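Local structure of beta-N-acetylhexosaminidase (Streptomyces plicatus, 5FCZ) at residues E250-G255 with G317-H322; P254-A259 with T280-S285; L400-T405 with G416-Q421. The protein probably hydrolyses terminal beta-linked N-acetylhexosamine residues from glycoconjugates and oligosaccharides, as a family 20 glycosidase. All blocks are in the same frame, centred on the assembly; numbering follows the deposited sequence.

Three loop contacts meet the ligand TNX from different parts of the chain, a worked example of a sugar site assembled from separate loops. Interactions 1 and 2 share Pro254 and Gly255, and their centres lie about 8 Å apart. They touch directly where His256 NE2 meets Glu320 OE1 at 2.7 Å, a probable hydrogen bond that joins the two contacts beside the ligand. Interaction 3 is remote from both, its centre about 25 Å from each; its nearest atoms are about 10 Å from interaction 1 and about 9 Å from interaction 2. TNX spans the distance: Asp319 of interaction 1 binds its N2, His256 of interaction 2 adjoins O3, and Asp401 of interaction 3 takes O6.

Interaction 1: E250-G255 with G317-H322; sequences EIDMPG and GGDEAH. With TNX (1,5-anhydro-2-deoxy-2-(ethanethioylamino)-D-arabino-hex-1-enitol), chain B.
Asp252 and Asp319 bring their carboxylates together nearly coplanar, 28° apart, although the side chains cross at about a right angle. Asp252 OD1 accepts the N-H of Gly318 at 3.0 Å, on its syn side but tilted out of the carboxylate plane. Water 1 donates to the same OD1 and to Asp319 O and accepts from Gly255 N, so it fastens the two loops together. Asp252 OD2 and Asp319 OD1 are modelled only 2.4 Å apart, a doubtful detail. Both loops follow neighbouring parallel strands, 246-250 and 313-315, at the C-terminal end of the TIM-barrel strands, where such enzymes carry their active site. Asp319 and Glu320 are consistent with the acidic pair of family 20, whose aspartate engages the substrate's 2-acetamido group. With CG between backbone N and carbonyl carbon (chi1 61°), Asp319 turns OD1 to Asp252 and OD2 to the ligand, where TNX N2 donates to OD2 at 2.9 Å. Glu250, fully extended, lays OE2 3.4 Å from Gly317 CA, while His192, His194 and Trp350 hold its carboxylate. Farther along, Pro254 CG rests 4.0 Å from Ala321 CB, with Phe329 of helix 326-342 packed against both residues.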
loop_
_atom_site.group_PDB
_atom_site.type_symbol
_atom_site.label_atom_id
_atom_site.label_comp_id
_atom_site.label_asym_id
_atom_site.label_seq_id
_atom_site.Cartn_x
_atom_site.Cartn_y
_atom_site.Cartn_z
ATOM N N GLU A 250 5.567 -5.540 -9.720
ATOM C CA GLU A 250 5.928 -6.957 -9.631
ATOM C C GLU A 250 5.672 -7.634 -10.962
ATOM O O GLU A 250 4.558 -7.558 -11.496
ATOM C CB GLU A 250 5.126 -7.692 -8.549
ATOM C CG GLU A 250 5.499 -9.173 -8.445
ATOM C CD GLU A 250 4.706 -9.932 -7.428
ATOM O OE1 GLU A 250 4.056 -9.294 -6.585
ATOM O OE2 GLU A 250 4.742 -11.177 -7.489
ATOM N N ILE A 251 6.690 -8.296 -11.496
ATOM C CA ILE A 251 6.493 -9.257 -12.580
ATOM C C ILE A 251 6.828 -10.612 -11.976
ATOM O O ILE A 251 8.003 -10.969 -11.841
ATOM C CB ILE A 251 7.351 -8.953 -13.812
ATOM C CG1 ILE A 251 7.056 -7.554 -14.352
ATOM C CG2 ILE A 251 7.101 -9.992 -14.904
ATOM C CD1 ILE A 251 5.569 -7.350 -14.899
ATOM N N ASP A 252 5.800 -11.359 -11.579
ATOM C CA ASP A 252 6.023 -12.602 -10.859
ATOM C C ASP A 252 6.739 -13.604 -11.750
ATOM O O ASP A 252 6.331 -13.847 -12.886
ATOM C CB ASP A 252 4.701 -13.172 -10.383
ATOM C CG ASP A 252 4.871 -14.080 -9.191
ATOM O OD1 ASP A 252 5.991 -14.628 -9.004
ATOM O OD2 ASP A 252 3.867 -14.232 -8.461
ATOM N N MET A 253 7.825 -14.157 -11.242
ATOM C CA MET A 253 8.563 -15.194 -11.953
ATOM C C MET A 253 9.340 -16.135 -10.992
ATOM O O MET A 253 9.754 -15.702 -9.927
ATOM C CB MET A 253 9.526 -14.543 -12.921
ATOM C CG MET A 253 10.551 -13.688 -12.263
ATOM S SD MET A 253 11.588 -12.799 -13.437
ATOM C CE MET A 253 10.426 -11.589 -14.094
ATOM N N PRO A 254 9.593 -17.404 -11.389
ATOM C CA PRO A 254 9.314 -18.022 -12.686
ATOM C C PRO A 254 7.948 -18.665 -12.717
ATOM O O PRO A 254 7.565 -19.194 -13.755
ATOM C CB PRO A 254 10.407 -19.064 -12.803
ATOM C CG PRO A 254 10.555 -19.576 -11.395
ATOM C CD PRO A 254 10.365 -18.324 -10.525
ATOM N N GLY A 255 7.233 -18.653 -11.587
ATOM C CA GLY A 255 5.869 -19.132 -11.531
ATOM C C GLY A 255 4.871 -17.990 -11.678
ATOM O O GLY A 255 5.242 -16.828 -11.813
ATOM N N GLY A 317 8.623 -11.420 -7.639
ATOM C CA GLY A 317 7.814 -12.501 -7.134
ATOM C C GLY A 317 8.592 -13.686 -6.597
ATOM O O GLY A 317 9.334 -13.563 -5.613
ATOM N N GLY A 318 8.411 -14.832 -7.248
ATOM C CA GLY A 318 9.028 -16.083 -6.868
ATOM C C GLY A 318 8.150 -17.029 -6.063
ATOM O O GLY A 318 8.630 -18.086 -5.647
ATOM N N ASP A 319 6.890 -16.681 -5.832
ATOM C CA ASP A 319 5.989 -17.506 -5.048
ATOM C C ASP A 319 5.410 -18.644 -5.874
ATOM O O ASP A 319 5.149 -18.500 -7.072
ATOM C CB ASP A 319 4.821 -16.673 -4.526
ATOM C CG ASP A 319 4.011 -16.079 -5.650
ATOM O OD1 ASP A 319 4.666 -15.369 -6.477
ATOM O OD2 ASP A 319 2.770 -16.356 -5.720
ATOM N N GLU A 320 5.188 -19.772 -5.200
ATOM C CA GLU A 320 4.390 -20.885 -5.706
ATOM C C GLU A 320 4.832 -21.306 -7.098
ATOM O O GLU A 320 4.010 -21.596 -7.977
ATOM C CB GLU A 320 2.903 -20.542 -5.678
ATOM C CG GLU A 320 2.429 -20.159 -4.304
ATOM C CD GLU A 320 0.974 -19.769 -4.304
ATOM O OE1 GLU A 320 0.564 -19.144 -5.310
ATOM O OE2 GLU A 320 0.256 -20.074 -3.313
ATOM N N ALA A 321 6.152 -21.376 -7.288
ATOM C CA ALA A 321 6.719 -22.013 -8.483
ATOM C C ALA A 321 6.755 -23.541 -8.316
ATOM O O ALA A 321 7.807 -24.175 -8.336
ATOM C CB ALA A 321 8.110 -21.459 -8.776
ATOM N N HIS A 322 5.562 -24.132 -8.181
ATOM C CA HIS A 322 5.415 -25.538 -7.850
ATOM C C HIS A 322 5.555 -26.463 -9.062
ATOM O O HIS A 322 5.480 -27.688 -8.897
ATOM C CB HIS A 322 4.060 -25.782 -7.177
ATOM C CG HIS A 322 3.852 -25.040 -5.894
ATOM N ND1 HIS A 322 4.857 -24.833 -4.973
ATOM C CD2 HIS A 322 2.730 -24.497 -5.354
ATOM C CE1 HIS A 322 4.374 -24.172 -3.934
ATOM N NE2 HIS A 322 3.080 -23.963 -4.134
HETATM C C1 TNX B . -1.376 -17.155 -2.848
HETATM S S7 TNX B . -0.032 -15.049 -1.599
HETATM C C2 TNX B . -0.745 -16.440 -3.754
HETATM C C3 TNX B . -1.547 -15.573 -4.734
HETATM C C4 TNX B . -3.026 -15.670 -4.287
HETATM C C5 TNX B . -3.120 -15.564 -2.749
HETATM C C6 TNX B . -4.560 -15.797 -2.317
HETATM C C7 TNX B . 1.090 -15.447 -2.766
HETATM C C8 TNX B . 2.465 -14.813 -2.783
HETATM N N2 TNX B . 0.682 -16.298 -3.700
HETATM O O3 TNX B . -1.322 -15.991 -6.047
HETATM O O4 TNX B . -3.731 -14.636 -4.895
HETATM O O5 TNX B . -2.314 -16.544 -2.068
HETATM O O6 TNX B . -4.763 -15.216 -1.057
HETATM O O HOH W 1 6.934 -17.431 -9.102
#

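Interaction 2: P254-A259 with T280-S285; sequences PGHTNA and TKVGFS. With TNX (1,5-anhydro-2-deoxy-2-(ethanethioylamino)-D-arabino-hex-1-enitol), chain B.
The His256 ring meets Val282 obliquely, its CE1 lying 3.7 Å from Val282 CB. CE1 is also the ring atom nearest the ligand, 3.1 Å from TNX O3, which likewise approaches at a slant. At the rim of the ring both nitrogens are engaged: ND1 is hydrogen-bonded to Asp197 and NE2 to Glu320. Held at two points, the imidazole has little freedom to rotate about its chi2 of -82°. The second flat group, Phe284, lies at the exposed margin. Asn258 CB reaches it obliquely, 4.3 Å from Phe284 CE1, and Tyr277 forms an edge-to-face pair with it.

Beside these rings lies Ser285, which is buried. With chi1 at 63°, its hydroxyl is swung toward the turn ahead of helix 258-263, and the N-H of Thr257 donates to Ser285 OG at 3.0 Å along a fairly straight line. The same OG is hydrogen-bonded to Asp198, whose OD1 also takes the N-H of Asn258, so a single carboxylate oxygen links the serine to the first turn of the helix. Water 2 adds a second bridge, donating to Ser285 O at 2.8 Å and accepting from His256 N at 3.2 Å. Thr257 sits at the N-cap position but turns its hydroxyl back along the chain: OG1 donates to Pro254 O at 2.9 Å, from 41° above the carbonyl plane. Asn258 sends its ND2 to Pro275 O.

The two loops together form part of the wall of the family 20 sugar site at the C-terminal end of the TIM-barrel strands. In it Asp197, His256 and Glu320 form a carboxylate-imidazole-carboxylate chain, with the histidine, itself in contact with the ligand, placed to orient the probable catalytic glutamate.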
loop_
_atom_site.group_PDB
_atom_site.type_symbol
_atom_site.label_atom_id
_atom_site.label_comp_id
_atom_site.label_asym_id
_atom_site.label_seq_id
_atom_site.Cartn_x
_atom_site.Cartn_y
_atom_site.Cartn_z
ATOM N N PRO A 254 9.593 -17.404 -11.389
ATOM C CA PRO A 254 9.314 -18.022 -12.686
ATOM C C PRO A 254 7.948 -18.665 -12.717
ATOM O O PRO A 254 7.565 -19.194 -13.755
ATOM C CB PRO A 254 10.407 -19.064 -12.803
ATOM C CG PRO A 254 10.555 -19.576 -11.395
ATOM C CD PRO A 254 10.365 -18.324 -10.525
ATOM N N GLY A 255 7.233 -18.653 -11.587
ATOM C CA GLY A 255 5.869 -19.132 -11.531
ATOM C C GLY A 255 4.871 -17.990 -11.678
ATOM O O GLY A 255 5.242 -16.828 -11.813
ATOM N N HIS A 256 3.583 -18.345 -11.647
ATOM C CA HIS A 256 2.508 -17.384 -11.905
ATOM C C HIS A 256 2.737 -16.656 -13.245
ATOM O O HIS A 256 2.561 -15.442 -13.378
ATOM C CB HIS A 256 2.380 -16.400 -10.719
ATOM C CG HIS A 256 1.737 -17.006 -9.521
ATOM N ND1 HIS A 256 0.371 -17.114 -9.384
ATOM C CD2 HIS A 256 2.274 -17.589 -8.422
ATOM C CE1 HIS A 256 0.099 -17.719 -8.240
ATOM N NE2 HIS A 256 1.237 -18.020 -7.641
ATOM N N THR A 257 3.141 -17.409 -14.260
ATOM C CA THR A 257 3.621 -16.840 -15.512
ATOM C C THR A 257 2.777 -17.257 -16.711
ATOM O O THR A 257 3.196 -17.020 -17.842
ATOM C CB THR A 257 5.075 -17.250 -15.754
ATOM O OG1 THR A 257 5.236 -18.627 -15.392
ATOM C CG2 THR A 257 6.016 -16.387 -14.945
ATOM N N ASN A 258 1.583 -17.825 -16.508
ATOM C CA ASN A 258 0.825 -18.343 -17.650
ATOM C C ASN A 258 0.480 -17.274 -18.684
ATOM O O ASN A 258 0.490 -17.563 -19.881
ATOM C CB ASN A 258 -0.469 -19.028 -17.222
ATOM C CG ASN A 258 -1.091 -19.791 -18.372
ATOM O OD1 ASN A 258 -0.544 -20.798 -18.787
ATOM N ND2 ASN A 258 -2.193 -19.279 -18.936
ATOM N N ALA A 259 0.100 -16.066 -18.269
ATOM C CA ALA A 259 -0.295 -15.089 -19.285
ATOM C C ALA A 259 0.845 -14.844 -20.263
ATOM O O ALA A 259 0.630 -14.710 -21.476
ATOM C CB ALA A 259 -0.733 -13.778 -18.657
ATOM N N THR A 280 -8.962 -19.856 -10.918
ATOM C CA THR A 280 -8.518 -19.214 -9.681
ATOM C C THR A 280 -7.630 -20.123 -8.854
ATOM O O THR A 280 -7.614 -20.031 -7.635
ATOM C CB THR A 280 -9.699 -18.741 -8.830
ATOM O OG1 THR A 280 -10.546 -19.845 -8.491
ATOM C CG2 THR A 280 -10.508 -17.685 -9.561
ATOM N N LYS A 281 -6.869 -20.976 -9.490
ATOM C CA LYS A 281 -5.921 -21.850 -8.799
ATOM C C LYS A 281 -4.516 -21.384 -9.115
ATOM O O LYS A 281 -4.305 -20.496 -9.948
ATOM C CB LYS A 281 -6.086 -23.315 -9.219
ATOM C CG LYS A 281 -7.318 -24.063 -8.605
ATOM C CD LYS A 281 -7.486 -25.482 -9.232
ATOM C CE LYS A 281 -6.191 -26.414 -9.010
ATOM N NZ LYS A 281 -5.859 -26.714 -7.565
ATOM N N VAL A 282 -3.547 -22.021 -8.469
ATOM C CA VAL A 282 -2.164 -21.564 -8.500
ATOM C C VAL A 282 -1.248 -22.774 -8.648
ATOM O O VAL A 282 -1.631 -23.913 -8.371
ATOM C CB VAL A 282 -1.791 -20.746 -7.237
ATOM C CG1 VAL A 282 -2.842 -19.634 -6.975
ATOM C CG2 VAL A 282 -1.603 -21.656 -5.958
ATOM N N GLY A 283 -0.030 -22.510 -9.122
ATOM C CA GLY A 283 1.063 -23.446 -9.000
ATOM C C GLY A 283 1.448 -24.190 -10.258
ATOM O O GLY A 283 2.486 -24.851 -10.251
ATOM N N PHE A 284 0.678 -24.092 -11.340
ATOM C CA PHE A 284 0.823 -24.992 -12.488
ATOM C C PHE A 284 1.732 -24.460 -13.597
ATOM O O PHE A 284 2.088 -25.225 -14.494
ATOM C CB PHE A 284 -0.557 -25.318 -13.083
ATOM C CG PHE A 284 -1.366 -24.098 -13.460
ATOM C CD1 PHE A 284 -1.221 -23.511 -14.699
ATOM C CD2 PHE A 284 -2.265 -23.540 -12.564
ATOM C CE1 PHE A 284 -1.925 -22.388 -15.026
ATOM C CE2 PHE A 284 -2.972 -22.410 -12.882
ATOM C CZ PHE A 284 -2.806 -21.823 -14.112
ATOM N N SER A 285 2.138 -23.197 -13.555
ATOM C CA SER A 285 2.885 -22.573 -14.637
ATOM C C SER A 285 4.338 -22.373 -14.235
ATOM O O SER A 285 4.637 -22.163 -13.054
ATOM C CB SER A 285 2.262 -21.210 -15.010
ATOM O OG SER A 285 2.331 -20.312 -13.905
HETATM C C1 TNX B . -1.376 -17.155 -2.848
HETATM S S7 TNX B . -0.032 -15.049 -1.599
HETATM C C2 TNX B . -0.745 -16.440 -3.754
HETATM C C3 TNX B . -1.547 -15.573 -4.734
HETATM C C4 TNX B . -3.026 -15.670 -4.287
HETATM C C5 TNX B . -3.120 -15.564 -2.749
HETATM C C6 TNX B . -4.560 -15.797 -2.317
HETATM C C7 TNX B . 1.090 -15.447 -2.766
HETATM C C8 TNX B . 2.465 -14.813 -2.783
HETATM N N2 TNX B . 0.682 -16.298 -3.700
HETATM O O3 TNX B . -1.322 -15.991 -6.047
HETATM O O4 TNX B . -3.731 -14.636 -4.895
HETATM O O5 TNX B . -2.314 -16.544 -2.068
HETATM O O6 TNX B . -4.763 -15.216 -1.057
HETATM O O HOH W 2 3.327 -21.355 -10.719
#

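Interaction 3: L400-T405 with G416-Q421; sequences LDMKYT and GYVEVQ. With TNX (1,5-anhydro-2-deoxy-2-(ethanethioylamino)-D-arabino-hex-1-enitol), chain B.
Met402 packs against Gly416 and Val418 through CB and CG. Its CB lies 4.1 Å from Val418 CG2. The next atom, CG, touches both partners, 3.4 Å from Gly416 O and 3.9 Å from Val418 CG2. There the chain folds back, with chi2 at 64° and chi3 at 57°, which keeps SD within 4.1 Å of Gly416 O and brings the terminal CE to 4.1 Å from TNX O6. TNX O6 also donates to OD2 of the neighbouring Asp401, at 2.7 Å.

Beyond the methionine the two segments are joined through the backbone. Val418 N donates to Lys403 O at 2.9 Å, in the carbonyl plane and nearly straight (165°), and the CA-H of Tyr417 leans on the same oxygen. Lys403 and Tyr417 then run side by side, Lys403 CB lying in plane at the edge of the tyrosine ring, 3.8 Å from its CD1, while Lys403 NZ continues to Thr408 O. In return, Tyr404 directs its CA-H at Val418 O.

Arg465, at the start of helix 465-474, is hydrogen-bonded to both Met402 O and Val418 O and so ties the two segments together. Main-chain polarity and apolar contact thus do most of the joining here, and the acidic side chain of Asp401 is left to meet the sugar's O6.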
loop_
_atom_site.group_PDB
_atom_site.type_symbol
_atom_site.label_atom_id
_atom_site.label_comp_id
_atom_site.label_asym_id
_atom_site.label_seq_id
_atom_site.Cartn_x
_atom_site.Cartn_y
_atom_site.Cartn_z
ATOM N N LEU A 400 -5.862 -8.739 2.838
ATOM C CA LEU A 400 -7.205 -8.153 2.839
ATOM C C LEU A 400 -8.198 -8.959 2.015
ATOM O O LEU A 400 -9.404 -8.756 2.166
ATOM C CB LEU A 400 -7.146 -6.710 2.339
ATOM C CG LEU A 400 -6.116 -5.882 3.111
ATOM C CD1 LEU A 400 -5.845 -4.560 2.424
ATOM C CD2 LEU A 400 -6.564 -5.678 4.548
ATOM N N ASP A 401 -7.739 -9.902 1.199
ATOM C CA ASP A 401 -8.673 -10.781 0.513
ATOM C C ASP A 401 -9.188 -11.911 1.390
ATOM O O ASP A 401 -10.074 -12.638 0.940
ATOM C CB ASP A 401 -8.032 -11.388 -0.743
ATOM C CG ASP A 401 -6.815 -12.247 -0.421
ATOM O OD1 ASP A 401 -6.032 -11.842 0.476
ATOM O OD2 ASP A 401 -6.648 -13.322 -1.045
ATOM N N MET A 402 -8.659 -12.095 2.604
ATOM C CA MET A 402 -9.078 -13.191 3.482
ATOM C C MET A 402 -10.390 -12.852 4.203
ATOM O O MET A 402 -10.537 -11.764 4.775
ATOM C CB MET A 402 -7.985 -13.495 4.513
ATOM C CG MET A 402 -7.866 -14.968 4.820
ATOM S SD MET A 402 -7.335 -15.949 3.375
ATOM C CE MET A 402 -5.766 -15.204 2.876
ATOM N N LYS A 403 -11.330 -13.799 4.184
ATOM C CA LYS A 403 -12.615 -13.634 4.839
ATOM C C LYS A 403 -12.439 -13.290 6.301
ATOM O O LYS A 403 -11.510 -13.751 6.967
ATOM C CB LYS A 403 -13.444 -14.924 4.748
ATOM C CG LYS A 403 -13.794 -15.353 3.372
ATOM C CD LYS A 403 -14.897 -16.371 3.369
ATOM C CE LYS A 403 -14.951 -17.140 2.049
ATOM N NZ LYS A 403 -16.184 -16.828 1.271
ATOM N N TYR A 404 -13.401 -12.521 6.806
ATOM C CA TYR A 404 -13.422 -12.151 8.218
ATOM C C TYR A 404 -13.903 -13.318 9.070
ATOM O O TYR A 404 -13.350 -13.587 10.142
ATOM C CB TYR A 404 -14.348 -10.947 8.443
ATOM C CG TYR A 404 -14.014 -9.697 7.670
ATOM C CD1 TYR A 404 -12.998 -8.859 8.096
ATOM C CD2 TYR A 404 -14.745 -9.329 6.547
ATOM C CE1 TYR A 404 -12.704 -7.723 7.415
ATOM C CE2 TYR A 404 -14.455 -8.169 5.858
ATOM C CZ TYR A 404 -13.437 -7.378 6.302
ATOM O OH TYR A 404 -13.116 -6.239 5.637
ATOM N N THR A 405 -14.943 -13.989 8.585
ATOM C CA THR A 405 -15.598 -15.115 9.216
ATOM C C THR A 405 -15.988 -16.075 8.106
ATOM O O THR A 405 -15.872 -15.753 6.926
ATOM C CB THR A 405 -16.866 -14.713 9.953
ATOM O OG1 THR A 405 -17.906 -14.557 8.968
ATOM C CG2 THR A 405 -16.658 -13.423 10.712
ATOM N N GLY A 416 -7.428 -19.476 6.873
ATOM C CA GLY A 416 -8.358 -19.296 7.984
ATOM C C GLY A 416 -9.124 -17.997 7.832
ATOM O O GLY A 416 -9.166 -17.378 6.750
ATOM N N TYR A 417 -9.729 -17.573 8.939
ATOM C CA TYR A 417 -10.522 -16.352 8.996
ATOM C C TYR A 417 -9.738 -15.280 9.741
ATOM O O TYR A 417 -9.033 -15.582 10.708
ATOM C CB TYR A 417 -11.879 -16.642 9.664
ATOM C CG TYR A 417 -12.613 -17.697 8.884
ATOM C CD1 TYR A 417 -13.095 -17.409 7.603
ATOM C CD2 TYR A 417 -12.770 -18.990 9.377
ATOM C CE1 TYR A 417 -13.732 -18.359 6.851
ATOM C CE2 TYR A 417 -13.403 -19.966 8.616
ATOM C CZ TYR A 417 -13.887 -19.642 7.355
ATOM O OH TYR A 417 -14.520 -20.582 6.574
ATOM N N VAL A 418 -9.854 -14.022 9.307
ATOM C CA VAL A 418 -9.029 -12.945 9.856
ATOM C C VAL A 418 -9.952 -11.790 10.233
ATOM O O VAL A 418 -10.321 -10.956 9.397
ATOM C CB VAL A 418 -7.917 -12.511 8.902
ATOM C CG1 VAL A 418 -7.009 -11.514 9.578
ATOM C CG2 VAL A 418 -7.092 -13.764 8.481
ATOM N N GLU A 419 -10.362 -11.764 11.503
ATOM C CA GLU A 419 -11.131 -10.663 12.026
ATOM C C GLU A 419 -10.228 -9.456 12.284
ATOM O O GLU A 419 -8.985 -9.507 12.202
ATOM C CB GLU A 419 -11.867 -11.066 13.303
ATOM C CG GLU A 419 -13.359 -11.377 13.072
ATOM C CD GLU A 419 -14.233 -10.132 12.896
ATOM O OE1 GLU A 419 -13.675 -9.015 12.839
ATOM O OE2 GLU A 419 -15.484 -10.280 12.817
ATOM N N VAL A 420 -10.895 -8.356 12.619
ATOM C CA VAL A 420 -10.221 -7.077 12.736
ATOM C C VAL A 420 -9.154 -7.139 13.821
ATOM O O VAL A 420 -8.023 -6.670 13.622
ATOM C CB VAL A 420 -11.254 -5.972 13.000
ATOM C CG1 VAL A 420 -10.577 -4.690 13.041
ATOM C CG2 VAL A 420 -12.320 -5.964 11.925
ATOM N N GLN A 421 -9.485 -7.735 14.979
ATOM C CA GLN A 421 -8.514 -7.810 16.063
ATOM C C GLN A 421 -7.303 -8.639 15.662
ATOM O O GLN A 421 -6.157 -8.261 15.940
ATOM C CB GLN A 421 -9.142 -8.394 17.326
ATOM C CG GLN A 421 -8.081 -8.392 18.435
ATOM C CD GLN A 421 -8.532 -8.879 19.780
ATOM O OE1 GLN A 421 -9.723 -9.158 20.044
ATOM N NE2 GLN A 421 -7.566 -8.957 20.675
HETATM C C1 TNX B . -1.376 -17.155 -2.848
HETATM S S7 TNX B . -0.032 -15.049 -1.599
HETATM C C2 TNX B . -0.745 -16.440 -3.754
HETATM C C3 TNX B . -1.547 -15.573 -4.734
HETATM C C4 TNX B . -3.026 -15.670 -4.287
HETATM C C5 TNX B . -3.120 -15.564 -2.749
HETATM C C6 TNX B . -4.560 -15.797 -2.317
HETATM C C7 TNX B . 1.090 -15.447 -2.766
HETATM C C8 TNX B . 2.465 -14.813 -2.783
HETATM N N2 TNX B . 0.682 -16.298 -3.700
HETATM O O3 TNX B . -1.322 -15.991 -6.047
HETATM O O4 TNX B . -3.731 -14.636 -4.895
HETATM O O5 TNX B . -2.314 -16.544 -2.068
HETATM O O6 TNX B . -4.763 -15.216 -1.057
#